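Local coordinates for putative uncharacterized protein SMU.1704 (Streptococcus mutans, PDB 3L7W), which probably binds DNA as a dimeric transcriptional regulator of the PadR family, through a winged helix-turn-helix domain, at residues L9-S19 with H80-W88. Sequence-based numbering, arbitrary orientation.
Sequences LIEYLILAIVS and HLVYLTKEW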
# COMPACT_ATOMS: atom_id res chain seq x y z
N LEU A 9 1.32 3.31 -6.58
CA LEU A 9 1.26 4.27 -5.48
C LEU A 9 2.30 5.36 -5.69
O LEU A 9 2.07 6.52 -5.36
CB LEU A 9 1.50 3.56 -4.15
CG LEU A 9 0.46 3.78 -3.06
CD1 LEU A 9 0.92 3.15 -1.73
CD2 LEU A 9 0.17 5.26 -2.89
N ILE A 10 3.45 4.99 -6.25
CA ILE A 10 4.49 5.96 -6.60
C ILE A 10 3.94 7.00 -7.56
O ILE A 10 4.23 8.20 -7.45
CB ILE A 10 5.69 5.28 -7.27
CG1 ILE A 10 6.33 4.25 -6.33
CG2 ILE A 10 6.73 6.32 -7.74
CD1 ILE A 10 7.30 4.84 -5.37
N GLU A 11 3.14 6.54 -8.52
CA GLU A 11 2.53 7.42 -9.51
C GLU A 11 1.64 8.40 -8.78
O GLU A 11 1.74 9.60 -8.97
CB GLU A 11 1.73 6.63 -10.54
CG GLU A 11 2.61 5.88 -11.53
CD GLU A 11 1.84 4.98 -12.47
OE1 GLU A 11 0.60 5.04 -12.47
OE2 GLU A 11 2.47 4.21 -13.20
N TYR A 12 0.78 7.86 -7.92
CA TYR A 12 -0.05 8.68 -7.06
C TYR A 12 0.82 9.74 -6.39
O TYR A 12 0.54 10.93 -6.48
CB TYR A 12 -0.76 7.80 -6.02
CG TYR A 12 -1.61 8.54 -5.03
CD1 TYR A 12 -2.43 9.58 -5.43
CD2 TYR A 12 -1.62 8.18 -3.69
CE1 TYR A 12 -3.22 10.25 -4.53
CE2 TYR A 12 -2.39 8.84 -2.78
CZ TYR A 12 -3.19 9.87 -3.20
OH TYR A 12 -3.98 10.53 -2.30
N LEU A 13 1.89 9.31 -5.74
CA LEU A 13 2.74 10.26 -5.02
C LEU A 13 3.32 11.31 -5.97
O LEU A 13 3.32 12.49 -5.66
CB LEU A 13 3.87 9.53 -4.29
CG LEU A 13 3.35 8.68 -3.11
CD1 LEU A 13 4.45 7.78 -2.59
CD2 LEU A 13 2.84 9.57 -2.00
N ILE A 14 3.83 10.87 -7.11
CA ILE A 14 4.42 11.81 -8.05
C ILE A 14 3.40 12.85 -8.46
O ILE A 14 3.64 14.05 -8.34
CB ILE A 14 4.91 11.10 -9.31
CG1 ILE A 14 6.16 10.26 -8.99
CG2 ILE A 14 5.21 12.12 -10.38
CD1 ILE A 14 6.51 9.28 -10.07
N LEU A 15 2.26 12.40 -8.95
CA LEU A 15 1.22 13.33 -9.37
C LEU A 15 0.82 14.23 -8.22
O LEU A 15 0.62 15.43 -8.40
CB LEU A 15 0.01 12.57 -9.89
CG LEU A 15 -0.11 12.44 -11.41
CD1 LEU A 15 1.24 12.47 -12.10
CD2 LEU A 15 -0.90 11.20 -11.80
N ALA A 16 0.71 13.66 -7.02
CA ALA A 16 0.28 14.45 -5.88
C ALA A 16 1.31 15.52 -5.60
O ALA A 16 0.96 16.67 -5.34
CB ALA A 16 0.06 13.58 -4.64
N ILE A 17 2.58 15.13 -5.66
CA ILE A 17 3.68 16.05 -5.36
C ILE A 17 3.71 17.15 -6.40
O ILE A 17 3.79 18.34 -6.08
CB ILE A 17 5.02 15.33 -5.35
CG1 ILE A 17 5.10 14.37 -4.15
CG2 ILE A 17 6.15 16.31 -5.29
CD1 ILE A 17 6.29 13.46 -4.20
N VAL A 18 3.61 16.75 -7.66
CA VAL A 18 3.68 17.69 -8.75
C VAL A 18 2.48 18.61 -8.72
O VAL A 18 2.55 19.73 -9.20
CB VAL A 18 3.80 16.96 -10.09
CG1 VAL A 18 3.80 17.97 -11.25
CG2 VAL A 18 5.09 16.14 -10.09
N SER A 19 1.38 18.15 -8.13
CA SER A 19 0.19 19.00 -8.08
C SER A 19 0.40 20.20 -7.18
O SER A 19 -0.21 21.24 -7.38
CB SER A 19 -1.04 18.22 -7.60
OG SER A 19 -1.05 18.14 -6.19
N HIS A 80 -6.75 12.69 -13.25
CA HIS A 80 -6.25 11.37 -12.90
C HIS A 80 -5.85 11.30 -11.43
O HIS A 80 -6.08 10.28 -10.76
CB HIS A 80 -5.05 11.03 -13.76
CG HIS A 80 -4.62 9.61 -13.64
ND1 HIS A 80 -5.51 8.56 -13.72
CD2 HIS A 80 -3.40 9.06 -13.48
CE1 HIS A 80 -4.85 7.42 -13.59
NE2 HIS A 80 -3.57 7.69 -13.44
N LEU A 81 -5.26 12.38 -10.92
CA LEU A 81 -4.84 12.43 -9.54
C LEU A 81 -6.04 12.26 -8.60
O LEU A 81 -5.92 11.64 -7.54
CB LEU A 81 -4.11 13.74 -9.24
CG LEU A 81 -3.80 14.01 -7.77
CD1 LEU A 81 -2.92 12.90 -7.20
CD2 LEU A 81 -3.14 15.37 -7.59
N VAL A 82 -7.18 12.82 -8.99
CA VAL A 82 -8.42 12.72 -8.22
C VAL A 82 -8.83 11.27 -8.11
O VAL A 82 -9.20 10.79 -7.03
CB VAL A 82 -9.58 13.47 -8.90
CG1 VAL A 82 -10.93 12.95 -8.40
CG2 VAL A 82 -9.45 14.96 -8.69
N TYR A 83 -8.77 10.58 -9.24
CA TYR A 83 -9.05 9.16 -9.28
C TYR A 83 -8.10 8.39 -8.33
O TYR A 83 -8.56 7.62 -7.49
CB TYR A 83 -8.95 8.64 -10.71
CG TYR A 83 -9.00 7.15 -10.78
CD1 TYR A 83 -10.20 6.47 -10.62
CD2 TYR A 83 -7.84 6.40 -10.97
CE1 TYR A 83 -10.24 5.09 -10.65
CE2 TYR A 83 -7.87 5.03 -11.02
CZ TYR A 83 -9.08 4.38 -10.85
OH TYR A 83 -9.12 3.00 -10.89
N LEU A 84 -6.80 8.62 -8.47
CA LEU A 84 -5.80 7.95 -7.62
C LEU A 84 -5.99 8.27 -6.15
O LEU A 84 -5.84 7.40 -5.31
CB LEU A 84 -4.38 8.34 -8.02
CG LEU A 84 -3.97 7.97 -9.44
CD1 LEU A 84 -2.58 8.51 -9.75
CD2 LEU A 84 -4.03 6.47 -9.61
N THR A 85 -6.32 9.52 -5.84
CA THR A 85 -6.59 9.90 -4.47
C THR A 85 -7.79 9.12 -3.96
O THR A 85 -7.75 8.52 -2.89
CB THR A 85 -6.89 11.39 -4.37
OG1 THR A 85 -5.75 12.11 -4.84
CG2 THR A 85 -7.17 11.78 -2.93
N LYS A 86 -8.85 9.12 -4.76
CA LYS A 86 -10.07 8.40 -4.46
C LYS A 86 -9.78 6.91 -4.21
O LYS A 86 -10.22 6.34 -3.21
CB LYS A 86 -11.06 8.56 -5.61
CG LYS A 86 -12.35 7.78 -5.45
CD LYS A 86 -13.09 7.66 -6.77
CE LYS A 86 -13.44 9.01 -7.34
NZ LYS A 86 -14.36 8.87 -8.49
N GLU A 87 -9.06 6.29 -5.14
CA GLU A 87 -8.72 4.88 -5.02
C GLU A 87 -7.85 4.64 -3.79
O GLU A 87 -7.92 3.58 -3.16
CB GLU A 87 -8.02 4.40 -6.28
CG GLU A 87 -9.00 3.99 -7.37
CD GLU A 87 -10.10 3.08 -6.84
OE1 GLU A 87 -9.79 1.96 -6.36
OE2 GLU A 87 -11.28 3.48 -6.91
N TRP A 88 -7.03 5.62 -3.46
CA TRP A 88 -6.19 5.51 -2.28
C TRP A 88 -7.07 5.54 -1.05
O TRP A 88 -6.85 4.78 -0.10
CB TRP A 88 -5.17 6.63 -2.25
CG TRP A 88 -4.44 6.74 -0.97
CD1 TRP A 88 -4.43 7.81 -0.11
CD2 TRP A 88 -3.59 5.74 -0.37
NE1 TRP A 88 -3.63 7.54 0.97
CE2 TRP A 88 -3.11 6.28 0.84
CE3 TRP A 88 -3.20 4.45 -0.75
CZ2 TRP A 88 -2.25 5.57 1.68
CZ3 TRP A 88 -2.34 3.74 0.10
CH2 TRP A 88 -1.88 4.30 1.30
O HOH W 1 -1.42 6.27 -13.53
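Tyr12 and Leu81 lock helix 7-20 to helix 75-100 as reciprocal knobs, an example of how two helices whose N-to-C directions differ by 127° interlock. The phenol of Tyr12 enters a hole made by Leu81, Leu84, Thr85 and Trp88. With CG anti to the backbone N (chi1 178°), its ring reaches across to helix 75-100: CD1 lies 3.5 Å from Leu84 CB, while CE2 comes within 3.4 Å of Trp88 CG, over a face of the indole. The two aromatic planes meet obliquely, at 41°. Thr85 OG1 sits at the phenol edge; it already donates to Leu81 O at 2.7 Å, from above the carbonyl plane, and its 3.5 Å link to Tyr12 OH is weak.

Leu81 returns the insertion among Tyr12, Leu15, Ala16 and Ser19. Its methyls divide the work: CD1 lies beside Tyr12 and Ala16, whereas CD2 reaches Ser19 CB at 3.5 Å. Leu15 CD2 touches both Leu84 CD1 and His80 CD2, closing a triangle of carbons, and beyond this apolar seam one water joins Glu11 OE1 to His80 NE2, 2.6 Å from each. Glu11 also forms a salt bridge with Lys49 of helix 40-52, and His80 stacks on Tyr55.

At the other end, Leu9 CD2 lies over the indole face near its rim, CD1 close to Trp88 CZ3, and the indole NE1 bonds to Asp96 of the second subunit. Apolar interlocking does most of the joining between the N-terminal domain and the long C-terminal helix, with polar ties through Glu11 to helix 40-52 and through Trp88 to the dimer partner.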